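Local structure of beta-galacturonidase (Eisenbergiella tayi, 6NCW) at residues 91-96 against 333-338; 129-134 against 528-533; 298-303 against 510-515; 480-485 against 524-529. The protein probably hydrolyses terminal beta-linked galacturonic acid residues from glycosides, as a family 2 glycoside hydrolase of a human gut bacterium. All blocks are in the same frame, centred on the assembly; numbering follows the deposited sequence.

Contact 1. Residues 91-96 against 333-338; sequences HYNAYT and ENHARG
Where strand 86-92 runs out, the backbone of 91-96 turns toward the loop that follows barrel strand 329-333, and the two segments come nearest at Y95 and H335, 7.6 Å apart between CA atoms. No backbone bond spans that distance; N93, Y95 and H335 bridge it with side chains. H335 ND1 donates to N93 OD1 at 2.6 Å, and the donor lies almost in line with the amide C=O, at 163°. N93 OD1 lies near the plane of the imidazole, at its edge, and the amide is nearly coplanar with the ring. The N93 amide is also held through its ND2, which donates to T96 OG1. Y95 adds a T-shaped stack: its CD2-CE2 edge points into one face of H335, with CE2 3.5 Å from H335 CE1 and the planes at 83°. With its CG anti to the backbone N (chi1 175°), H335 extends its ring to both partners. Its NE2 is bonded to the hydroxyl of Y132, so both ring nitrogens are engaged. The contact ties the N-terminal beta-sandwich to a loop at the C-terminal end of a TIM-barrel strand, the end where such barrels carry their active sites; R337, two residues on, binds galacturonate.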
# COMPACT_ATOMS: atom_id res chain seq x y z
N HIS A 91 6.34 28.11 31.42
CA HIS A 91 5.94 28.60 30.11
C HIS A 91 4.76 27.81 29.58
O HIS A 91 4.58 26.63 29.90
CB HIS A 91 7.10 28.52 29.11
CG HIS A 91 6.81 29.17 27.79
ND1 HIS A 91 6.53 28.45 26.65
CD2 HIS A 91 6.80 30.48 27.43
CE1 HIS A 91 6.36 29.29 25.64
NE2 HIS A 91 6.51 30.52 26.08
N TYR A 92 3.94 28.49 28.78
CA TYR A 92 2.86 27.87 28.03
C TYR A 92 3.00 28.28 26.57
O TYR A 92 3.31 29.45 26.28
CB TYR A 92 1.47 28.27 28.54
CG TYR A 92 0.35 27.68 27.71
CD1 TYR A 92 -0.16 26.43 28.01
CD2 TYR A 92 -0.17 28.37 26.59
CE1 TYR A 92 -1.18 25.87 27.24
CE2 TYR A 92 -1.20 27.80 25.81
CZ TYR A 92 -1.69 26.55 26.14
OH TYR A 92 -2.71 25.95 25.39
N ASN A 93 2.76 27.31 25.67
CA ASN A 93 2.73 27.39 24.21
C ASN A 93 3.98 26.76 23.62
O ASN A 93 5.10 27.19 23.91
CB ASN A 93 2.58 28.82 23.68
CG ASN A 93 2.13 28.87 22.22
OD1 ASN A 93 1.17 28.20 21.83
ND2 ASN A 93 2.82 29.67 21.41
N ALA A 94 3.79 25.75 22.78
CA ALA A 94 4.90 24.94 22.29
C ALA A 94 5.78 25.69 21.31
O ALA A 94 6.91 25.25 21.05
CB ALA A 94 4.36 23.67 21.60
N TYR A 95 5.31 26.79 20.75
CA TYR A 95 5.81 27.25 19.48
C TYR A 95 6.55 28.57 19.54
O TYR A 95 7.01 29.05 18.49
CB TYR A 95 4.65 27.33 18.47
CG TYR A 95 3.83 26.07 18.35
CD1 TYR A 95 4.34 24.94 17.71
CD2 TYR A 95 2.52 26.02 18.84
CE1 TYR A 95 3.56 23.77 17.57
CE2 TYR A 95 1.74 24.87 18.70
CZ TYR A 95 2.27 23.75 18.07
OH TYR A 95 1.49 22.62 17.95
N THR A 96 6.69 29.18 20.73
CA THR A 96 7.40 30.43 20.90
C THR A 96 8.51 30.27 21.94
O THR A 96 8.38 29.49 22.89
CB THR A 96 6.44 31.55 21.33
OG1 THR A 96 5.58 31.09 22.38
CG2 THR A 96 5.59 32.02 20.13
N GLU A 333 1.56 33.20 11.75
CA GLU A 333 0.39 33.53 12.57
C GLU A 333 0.58 33.05 14.00
O GLU A 333 1.43 32.20 14.29
CB GLU A 333 -0.90 32.93 11.98
CG GLU A 333 -0.92 31.41 11.77
CD GLU A 333 -2.14 30.97 10.96
OE1 GLU A 333 -2.63 29.83 11.15
OE2 GLU A 333 -2.60 31.78 10.12
N ASN A 334 -0.20 33.63 14.92
CA ASN A 334 -0.18 33.18 16.30
C ASN A 334 -0.84 31.81 16.42
O ASN A 334 -1.46 31.30 15.48
CB ASN A 334 -0.84 34.21 17.24
CG ASN A 334 -2.37 34.31 17.09
OD1 ASN A 334 -2.96 33.98 16.06
ND2 ASN A 334 -3.01 34.80 18.14
N HIS A 335 -0.67 31.19 17.58
CA HIS A 335 -1.12 29.81 17.76
C HIS A 335 -2.60 29.80 18.10
O HIS A 335 -2.99 30.07 19.24
CB HIS A 335 -0.31 29.10 18.83
CG HIS A 335 -0.81 27.72 19.11
ND1 HIS A 335 -0.63 27.08 20.32
CD2 HIS A 335 -1.53 26.86 18.34
CE1 HIS A 335 -1.19 25.88 20.28
NE2 HIS A 335 -1.74 25.72 19.08
N ALA A 336 -3.44 29.46 17.11
CA ALA A 336 -4.88 29.30 17.29
C ALA A 336 -5.46 28.63 16.05
O ALA A 336 -5.08 28.97 14.93
CB ALA A 336 -5.55 30.66 17.52
N ARG A 337 -6.39 27.69 16.24
CA ARG A 337 -7.09 27.10 15.09
C ARG A 337 -8.51 26.67 15.47
O ARG A 337 -8.68 25.76 16.29
CB ARG A 337 -6.33 25.91 14.51
CG ARG A 337 -7.04 25.26 13.32
CD ARG A 337 -7.05 23.68 13.32
NE ARG A 337 -8.06 23.24 12.35
CZ ARG A 337 -9.37 23.17 12.59
NH1 ARG A 337 -9.86 23.43 13.80
NH2 ARG A 337 -10.19 22.82 11.61
N GLY A 338 -9.50 27.30 14.84
CA GLY A 338 -10.86 26.79 14.86
C GLY A 338 -11.57 26.92 16.19
O GLY A 338 -12.47 26.13 16.49

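Contact 2. Residues 129-134 against 528-533; sequences PNDYQS and TMNNKG
D131 OD1 is gripped by two partners, N530 ND2 at 2.9 Å and a bound glycerol, while D131 OD2 takes a salt bridge from R525 NE. The amide reaches OD1 on the syn side, 23° out of the carboxylate plane, with an N-H...O angle of 140°, so the bond is bent. D131 OD1 lies close to the plane of the N530 amide, while the two flat groups are turned well away from each other and the side chains cross at about a right angle. D131 carries its CG anti to the backbone N (chi1 -165°), which swings the carboxylate toward N530 although its CB does not point there. Across this contact the two side chains meet mainly through that amide nitrogen. The other end of the N530 amide is fixed too: OD1 accepts from the backbone N of K532 at 3.2 Å, an Asx turn that holds the rotation of the amide and leaves ND2 directed at the aspartate. W510 NE1 also donates to N530 OD1. D131, N530, R525 and K532 all bind galacturonate in this enzyme, so the contact is part of the sugar pocket, built jointly by a loop of the N-terminal sandwich and a loop of the barrel domain. On the sandwich side, N130 OD1 accepts from the backbone N of D131 at 2.9 Å. K532 NZ stands 5.7 Å from D131 OD1, too far for a salt bridge, and is hydrogen-bonded to the hydroxyl of Y434.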
# COMPACT_ATOMS: atom_id res chain seq x y z
N PRO A 129 -7.86 19.43 21.81
CA PRO A 129 -8.07 18.42 20.76
C PRO A 129 -8.40 19.15 19.47
O PRO A 129 -9.27 20.03 19.46
CB PRO A 129 -9.26 17.60 21.28
CG PRO A 129 -9.24 17.85 22.81
CD PRO A 129 -8.83 19.28 22.90
N ASN A 130 -7.64 18.87 18.42
CA ASN A 130 -7.69 19.71 17.24
C ASN A 130 -7.23 18.91 16.02
O ASN A 130 -6.79 17.76 16.14
CB ASN A 130 -6.84 20.97 17.43
CG ASN A 130 -7.49 22.22 16.82
OD1 ASN A 130 -8.24 22.15 15.83
ND2 ASN A 130 -7.21 23.36 17.43
N ASP A 131 -7.31 19.55 14.85
CA ASP A 131 -6.93 18.98 13.55
C ASP A 131 -5.42 19.06 13.30
O ASP A 131 -4.97 19.33 12.18
CB ASP A 131 -7.72 19.70 12.45
CG ASP A 131 -7.69 18.95 11.10
OD1 ASP A 131 -7.76 19.59 10.04
OD2 ASP A 131 -7.60 17.72 11.09
N TYR A 132 -4.63 18.82 14.34
CA TYR A 132 -3.19 18.67 14.31
C TYR A 132 -2.78 18.22 15.71
O TYR A 132 -3.55 18.37 16.67
CB TYR A 132 -2.46 19.97 13.91
CG TYR A 132 -2.68 21.14 14.89
CD1 TYR A 132 -3.85 21.89 14.83
CD2 TYR A 132 -1.72 21.47 15.85
CE1 TYR A 132 -4.07 22.95 15.70
CE2 TYR A 132 -1.93 22.53 16.73
CZ TYR A 132 -3.11 23.26 16.65
OH TYR A 132 -3.36 24.29 17.50
N GLN A 133 -1.58 17.69 15.83
CA GLN A 133 -1.16 17.03 17.06
C GLN A 133 -0.47 18.02 17.99
O GLN A 133 0.32 18.87 17.54
CB GLN A 133 -0.22 15.86 16.75
CG GLN A 133 0.35 15.12 17.99
CD GLN A 133 -0.73 14.43 18.81
OE1 GLN A 133 -1.48 15.06 19.55
NE2 GLN A 133 -0.82 13.12 18.67
N SER A 134 -0.78 17.94 19.30
CA SER A 134 -0.04 18.66 20.35
C SER A 134 0.96 17.68 20.95
O SER A 134 0.58 16.84 21.77
CB SER A 134 -0.97 19.20 21.43
OG SER A 134 -1.71 20.30 20.95
N THR A 528 -6.45 8.80 11.08
CA THR A 528 -6.18 9.84 12.08
C THR A 528 -5.07 10.77 11.56
O THR A 528 -4.06 11.05 12.23
CB THR A 528 -5.85 9.24 13.45
OG1 THR A 528 -6.90 8.36 13.86
CG2 THR A 528 -5.72 10.31 14.55
N MET A 529 -5.25 11.18 10.30
CA MET A 529 -4.37 12.09 9.59
C MET A 529 -5.25 13.09 8.87
O MET A 529 -6.38 12.75 8.49
CB MET A 529 -3.50 11.39 8.54
CG MET A 529 -2.59 10.29 9.05
SD MET A 529 -1.16 10.87 10.00
CE MET A 529 -0.14 11.57 8.70
N ASN A 530 -4.75 14.30 8.69
CA ASN A 530 -5.29 15.21 7.68
C ASN A 530 -4.59 14.83 6.38
O ASN A 530 -3.36 14.89 6.29
CB ASN A 530 -5.05 16.67 8.05
CG ASN A 530 -5.72 17.67 7.08
OD1 ASN A 530 -5.41 17.69 5.89
ND2 ASN A 530 -6.61 18.50 7.60
N ASN A 531 -5.37 14.40 5.38
CA ASN A 531 -4.83 13.76 4.19
C ASN A 531 -4.76 14.70 2.99
O ASN A 531 -4.71 14.22 1.85
CB ASN A 531 -5.68 12.54 3.82
CG ASN A 531 -5.70 11.51 4.92
OD1 ASN A 531 -4.82 10.67 4.98
ND2 ASN A 531 -6.71 11.57 5.79
N LYS A 532 -4.76 16.01 3.22
CA LYS A 532 -4.83 16.93 2.11
C LYS A 532 -3.46 17.35 1.63
O LYS A 532 -3.35 18.30 0.85
CB LYS A 532 -5.68 18.14 2.49
CG LYS A 532 -7.12 17.73 2.88
CD LYS A 532 -8.06 18.91 2.96
CE LYS A 532 -9.47 18.48 3.39
NZ LYS A 532 -9.54 18.07 4.80
N GLY A 533 -2.41 16.66 2.08
CA GLY A 533 -1.09 16.94 1.57
C GLY A 533 -1.03 16.72 0.07
O GLY A 533 -1.71 15.86 -0.50

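Contact 3. Residues 298-303 against 510-515; sequences MLIKDL and WQFCDV
F512 projects its ring with CG anti to the backbone N (chi1 169°), while I300 holds CG1 anti to its carbonyl carbon (chi1 -68°) and continues to CD1 in an extended chain. These torsions lay the ethyl arm of I300 across one face of the phenyl ring. CD1 sits 4.0 Å from the centroid of the F512 ring and only 13° off its normal, a CH-pi contact over the middle of the face. CG1 comes closer still to the ring atoms, at 3.6 Å from CE2 of F512, so the arm lies over the CD2-CE2 side as well as the centre. L299 approaches differently: its CD1 meets the ring at the edge, 4.1 Å from F512 CZ, and its CB lies equally far from that atom. The phenylalanine is therefore met over a face by one residue and at its rim by the preceding one. I300 and F512 are also the residues of closest backbone approach, with CA atoms 7.8 Å apart. The packing is wholly apolar, with no hydrogen bond between the segments. In the TIM barrel it joins helix 290-302, on the outside of the barrel, to the loop leaving strand 504-509. A cis peptide links W510 to Q511 in that loop, just ahead of the phenylalanine. Backbone bonds from F512 to C276 and V535 tie the loop to the end of strand 268-276 and to the chain beyond K532. Beside the contact, L299 and L303 also touch Y545 of helix 544-553, and L299 packs on P47 of the third subunit.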
# COMPACT_ATOMS: atom_id res chain seq x y z
N MET A 298 13.00 22.19 -0.46
CA MET A 298 13.35 21.85 -1.83
C MET A 298 12.17 21.25 -2.59
O MET A 298 12.04 21.50 -3.79
CB MET A 298 14.56 20.89 -1.84
CG MET A 298 15.83 21.56 -1.34
SD MET A 298 17.33 20.57 -1.54
CE MET A 298 16.92 19.04 -0.63
N LEU A 299 11.31 20.48 -1.93
CA LEU A 299 10.10 20.03 -2.60
C LEU A 299 9.19 21.21 -2.91
O LEU A 299 8.69 21.34 -4.03
CB LEU A 299 9.37 18.99 -1.75
CG LEU A 299 10.12 17.68 -1.51
CD1 LEU A 299 9.36 16.74 -0.53
CD2 LEU A 299 10.38 16.98 -2.84
N ILE A 300 9.02 22.10 -1.93
CA ILE A 300 8.15 23.26 -2.10
C ILE A 300 8.67 24.16 -3.23
O ILE A 300 7.89 24.65 -4.06
CB ILE A 300 8.02 23.99 -0.75
CG1 ILE A 300 7.21 23.09 0.23
CG2 ILE A 300 7.40 25.35 -0.92
CD1 ILE A 300 7.17 23.60 1.68
N LYS A 301 9.99 24.34 -3.32
CA LYS A 301 10.55 25.08 -4.46
C LYS A 301 10.36 24.33 -5.77
O LYS A 301 10.08 24.94 -6.80
CB LYS A 301 12.04 25.38 -4.22
CG LYS A 301 12.27 26.53 -3.25
CD LYS A 301 13.67 26.50 -2.59
CE LYS A 301 14.81 26.31 -3.59
NZ LYS A 301 16.19 26.45 -2.96
N ASP A 302 10.51 23.00 -5.77
CA ASP A 302 10.27 22.21 -6.97
C ASP A 302 8.84 22.36 -7.48
O ASP A 302 8.60 22.34 -8.69
CB ASP A 302 10.59 20.73 -6.70
CG ASP A 302 10.49 19.85 -7.96
OD1 ASP A 302 9.66 18.91 -7.99
OD2 ASP A 302 11.22 20.11 -8.94
N LEU A 303 7.89 22.53 -6.56
CA LEU A 303 6.50 22.71 -6.94
C LEU A 303 6.22 24.08 -7.57
O LEU A 303 5.12 24.27 -8.10
CB LEU A 303 5.61 22.49 -5.72
CG LEU A 303 5.39 21.01 -5.38
CD1 LEU A 303 5.10 20.78 -3.91
CD2 LEU A 303 4.26 20.43 -6.25
N TRP A 510 -3.92 24.15 0.88
CA TRP A 510 -4.00 23.28 2.04
C TRP A 510 -3.89 21.85 1.53
O TRP A 510 -4.83 21.36 0.89
CB TRP A 510 -5.31 23.48 2.82
CG TRP A 510 -5.30 22.56 4.01
CD1 TRP A 510 -5.66 21.24 4.03
CD2 TRP A 510 -4.79 22.86 5.33
NE1 TRP A 510 -5.44 20.70 5.28
CE2 TRP A 510 -4.90 21.68 6.10
CE3 TRP A 510 -4.26 24.01 5.93
CZ2 TRP A 510 -4.52 21.62 7.44
CZ3 TRP A 510 -3.89 23.96 7.27
CH2 TRP A 510 -4.02 22.76 8.01
N GLN A 511 -2.76 21.17 1.79
CA GLN A 511 -1.60 21.68 2.49
C GLN A 511 -0.39 20.95 1.91
O GLN A 511 -0.53 20.15 1.02
CB GLN A 511 -1.71 21.46 4.02
CG GLN A 511 -1.77 20.00 4.45
CD GLN A 511 -1.67 19.81 5.97
OE1 GLN A 511 -0.89 20.51 6.66
NE2 GLN A 511 -2.46 18.86 6.49
N PHE A 512 0.80 21.24 2.42
CA PHE A 512 2.01 20.64 1.86
C PHE A 512 2.03 19.12 2.04
O PHE A 512 2.17 18.37 1.07
CB PHE A 512 3.25 21.27 2.50
CG PHE A 512 4.52 20.54 2.18
CD1 PHE A 512 5.27 19.96 3.18
CD2 PHE A 512 4.94 20.41 0.86
CE1 PHE A 512 6.45 19.28 2.88
CE2 PHE A 512 6.09 19.72 0.55
CZ PHE A 512 6.86 19.16 1.55
N CYS A 513 1.93 18.65 3.28
CA CYS A 513 2.10 17.22 3.55
C CYS A 513 0.97 16.74 4.45
O CYS A 513 0.29 17.54 5.09
CB CYS A 513 3.45 16.92 4.20
SG CYS A 513 3.66 17.72 5.81
N ASP A 514 0.75 15.43 4.46
CA ASP A 514 -0.23 14.88 5.40
C ASP A 514 0.30 15.04 6.82
O ASP A 514 1.51 15.00 7.04
CB ASP A 514 -0.50 13.41 5.11
CG ASP A 514 -1.12 13.19 3.73
OD1 ASP A 514 -1.71 14.12 3.13
OD2 ASP A 514 -1.00 12.05 3.24
N VAL A 515 -0.61 15.24 7.77
CA VAL A 515 -0.27 15.63 9.14
C VAL A 515 -1.06 14.79 10.13
O VAL A 515 -2.27 14.61 9.96
CB VAL A 515 -0.57 17.12 9.41
CG1 VAL A 515 -0.35 17.46 10.89
CG2 VAL A 515 0.25 18.05 8.47

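Contact 4. Residues 480-485 against 524-529; sequences VKWSEE and SRPRTM
A type II beta turn, V480 to S483, leads into helix 484-500 and presents W482 to the loop that carries the galacturonate-binding R525. W482 and P526 meet in a CH-pi contact. The CG of P526 stands 3.5 Å from the centroid of the six-membered ring of W482, only 11° off the ring normal, and the proline CD is 3.3 Å from W482 CH2. Proline and indole approach from opposite directions, and the pyrrolidine ring covers the benzo part of one face rather than the pyrrole part. The indole has its CG anti to the carbonyl carbon (chi1 -61°), which sends the six-membered ring out toward the proline; the positive phi of W482, 86°, belongs to its place as the third residue of the turn. V480 O receives two donors from S483, its backbone N at 3.0 Å and its OG at 2.6 Å, and S483 is also the N-cap of the helix. This pairing ties the turn to the helix start. In the other segment, R525 NH1 donates to S524 O at 2.9 Å from above the carbonyl plane. The polar edge of W482 faces another chain: NE1 donates to F522 O of the second subunit, where P526 also packs on its own counterpart. Thus the contact bridges the N-terminal end of helix 484-500 and the loop between the short strands 515-516 and 529-530, with the second subunit packing against residues of both segments.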
# COMPACT_ATOMS: atom_id res chain seq x y z
N VAL A 480 -13.38 8.34 -7.18
CA VAL A 480 -14.13 8.71 -5.98
C VAL A 480 -13.29 9.65 -5.09
O VAL A 480 -12.05 9.69 -5.15
CB VAL A 480 -14.56 7.45 -5.20
CG1 VAL A 480 -15.27 6.47 -6.13
CG2 VAL A 480 -13.34 6.79 -4.56
N LYS A 481 -13.98 10.42 -4.25
CA LYS A 481 -13.28 11.21 -3.25
C LYS A 481 -12.44 10.29 -2.36
O LYS A 481 -12.81 9.15 -2.08
CB LYS A 481 -14.26 12.04 -2.41
CG LYS A 481 -14.78 13.26 -3.16
CD LYS A 481 -15.83 14.07 -2.40
CE LYS A 481 -16.28 15.26 -3.26
NZ LYS A 481 -17.30 16.10 -2.59
N TRP A 482 -11.27 10.81 -1.98
CA TRP A 482 -10.13 10.20 -1.28
C TRP A 482 -9.16 9.52 -2.24
O TRP A 482 -8.05 9.20 -1.83
CB TRP A 482 -10.55 9.21 -0.18
CG TRP A 482 -11.39 9.85 0.94
CD1 TRP A 482 -12.71 9.63 1.21
CD2 TRP A 482 -10.93 10.81 1.91
NE1 TRP A 482 -13.12 10.40 2.30
CE2 TRP A 482 -12.04 11.13 2.74
CE3 TRP A 482 -9.71 11.45 2.15
CZ2 TRP A 482 -11.95 12.04 3.79
CZ3 TRP A 482 -9.62 12.35 3.21
CH2 TRP A 482 -10.73 12.65 4.00
N SER A 483 -9.54 9.28 -3.51
CA SER A 483 -8.58 8.79 -4.49
C SER A 483 -7.65 9.91 -4.96
O SER A 483 -8.02 11.09 -4.97
CB SER A 483 -9.27 8.17 -5.71
OG SER A 483 -9.90 9.16 -6.54
N GLU A 484 -6.44 9.52 -5.36
CA GLU A 484 -5.49 10.48 -5.89
C GLU A 484 -5.98 11.11 -7.19
O GLU A 484 -5.68 12.27 -7.46
CB GLU A 484 -4.13 9.81 -6.10
CG GLU A 484 -3.40 9.45 -4.80
CD GLU A 484 -1.97 8.98 -5.04
OE1 GLU A 484 -1.16 9.81 -5.53
OE2 GLU A 484 -1.66 7.79 -4.74
N GLU A 485 -6.70 10.34 -8.02
CA GLU A 485 -7.24 10.91 -9.25
C GLU A 485 -8.21 12.03 -8.96
O GLU A 485 -8.15 13.09 -9.59
CB GLU A 485 -7.93 9.84 -10.08
CG GLU A 485 -6.98 8.81 -10.61
CD GLU A 485 -6.96 7.55 -9.74
OE1 GLU A 485 -7.45 7.59 -8.58
OE2 GLU A 485 -6.44 6.52 -10.23
N SER A 524 -13.69 12.08 10.73
CA SER A 524 -13.58 12.78 9.46
C SER A 524 -12.15 12.83 8.95
O SER A 524 -11.87 13.59 8.02
CB SER A 524 -14.10 14.20 9.59
OG SER A 524 -13.33 14.92 10.53
N ARG A 525 -11.24 12.04 9.53
CA ARG A 525 -9.82 12.12 9.22
C ARG A 525 -9.27 10.71 9.03
O ARG A 525 -8.73 10.11 9.98
CB ARG A 525 -9.05 12.86 10.31
CG ARG A 525 -9.35 14.34 10.41
CD ARG A 525 -8.83 15.06 9.19
NE ARG A 525 -9.09 16.51 9.22
CZ ARG A 525 -10.14 17.09 8.63
NH1 ARG A 525 -11.02 16.34 7.98
NH2 ARG A 525 -10.29 18.41 8.68
N PRO A 526 -9.38 10.15 7.83
CA PRO A 526 -8.83 8.81 7.57
C PRO A 526 -7.41 8.68 8.11
O PRO A 526 -6.59 9.60 7.99
CB PRO A 526 -8.85 8.70 6.03
CG PRO A 526 -9.97 9.62 5.61
CD PRO A 526 -9.98 10.75 6.63
N ARG A 527 -7.13 7.52 8.72
CA ARG A 527 -5.84 7.19 9.31
C ARG A 527 -5.48 8.08 10.50
O ARG A 527 -4.30 8.12 10.89
CB ARG A 527 -4.71 7.27 8.27
CG ARG A 527 -5.03 6.68 6.88
CD ARG A 527 -3.77 6.68 6.02
NE ARG A 527 -3.42 8.05 5.67
CZ ARG A 527 -2.19 8.51 5.56
NH1 ARG A 527 -1.15 7.70 5.76
NH2 ARG A 527 -1.98 9.79 5.25
N THR A 528 -6.45 8.80 11.08
CA THR A 528 -6.18 9.84 12.08
C THR A 528 -5.07 10.77 11.56
O THR A 528 -4.06 11.05 12.23
CB THR A 528 -5.85 9.24 13.45
OG1 THR A 528 -6.90 8.36 13.86
CG2 THR A 528 -5.72 10.31 14.55
N MET A 529 -5.25 11.18 10.30
CA MET A 529 -4.37 12.09 9.59
C MET A 529 -5.25 13.09 8.87
O MET A 529 -6.38 12.75 8.49
CB MET A 529 -3.50 11.39 8.54
CG MET A 529 -2.59 10.29 9.05
SD MET A 529 -1.16 10.87 10.00
CE MET A 529 -0.14 11.57 8.70

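Contact 2 sits at the centre of the set. From it, D131 OD2 reaches R525 NE of contact 4 at 2.7 Å, and Y132 OH lies 2.7 Å from H335 NE2 of contact 1, a probable hydrogen bond. Toward contact 3, N530 N is 2.8 Å from V515 O, where the short strands 515-516 and 529-530 pair. Contacts 3 and 4 are joined by the salt bridge between D514 OD2 and R527 NH2 at 3.2 Å. Contacts 1, 2 and 4 each hold galacturonate-binding residues: R337; D131, N530 and K532; and R525. Contact 3 holds none, the F512 side chain lying about 9 Å from that of K532, while contacts 2 and 4 both touch the second subunit.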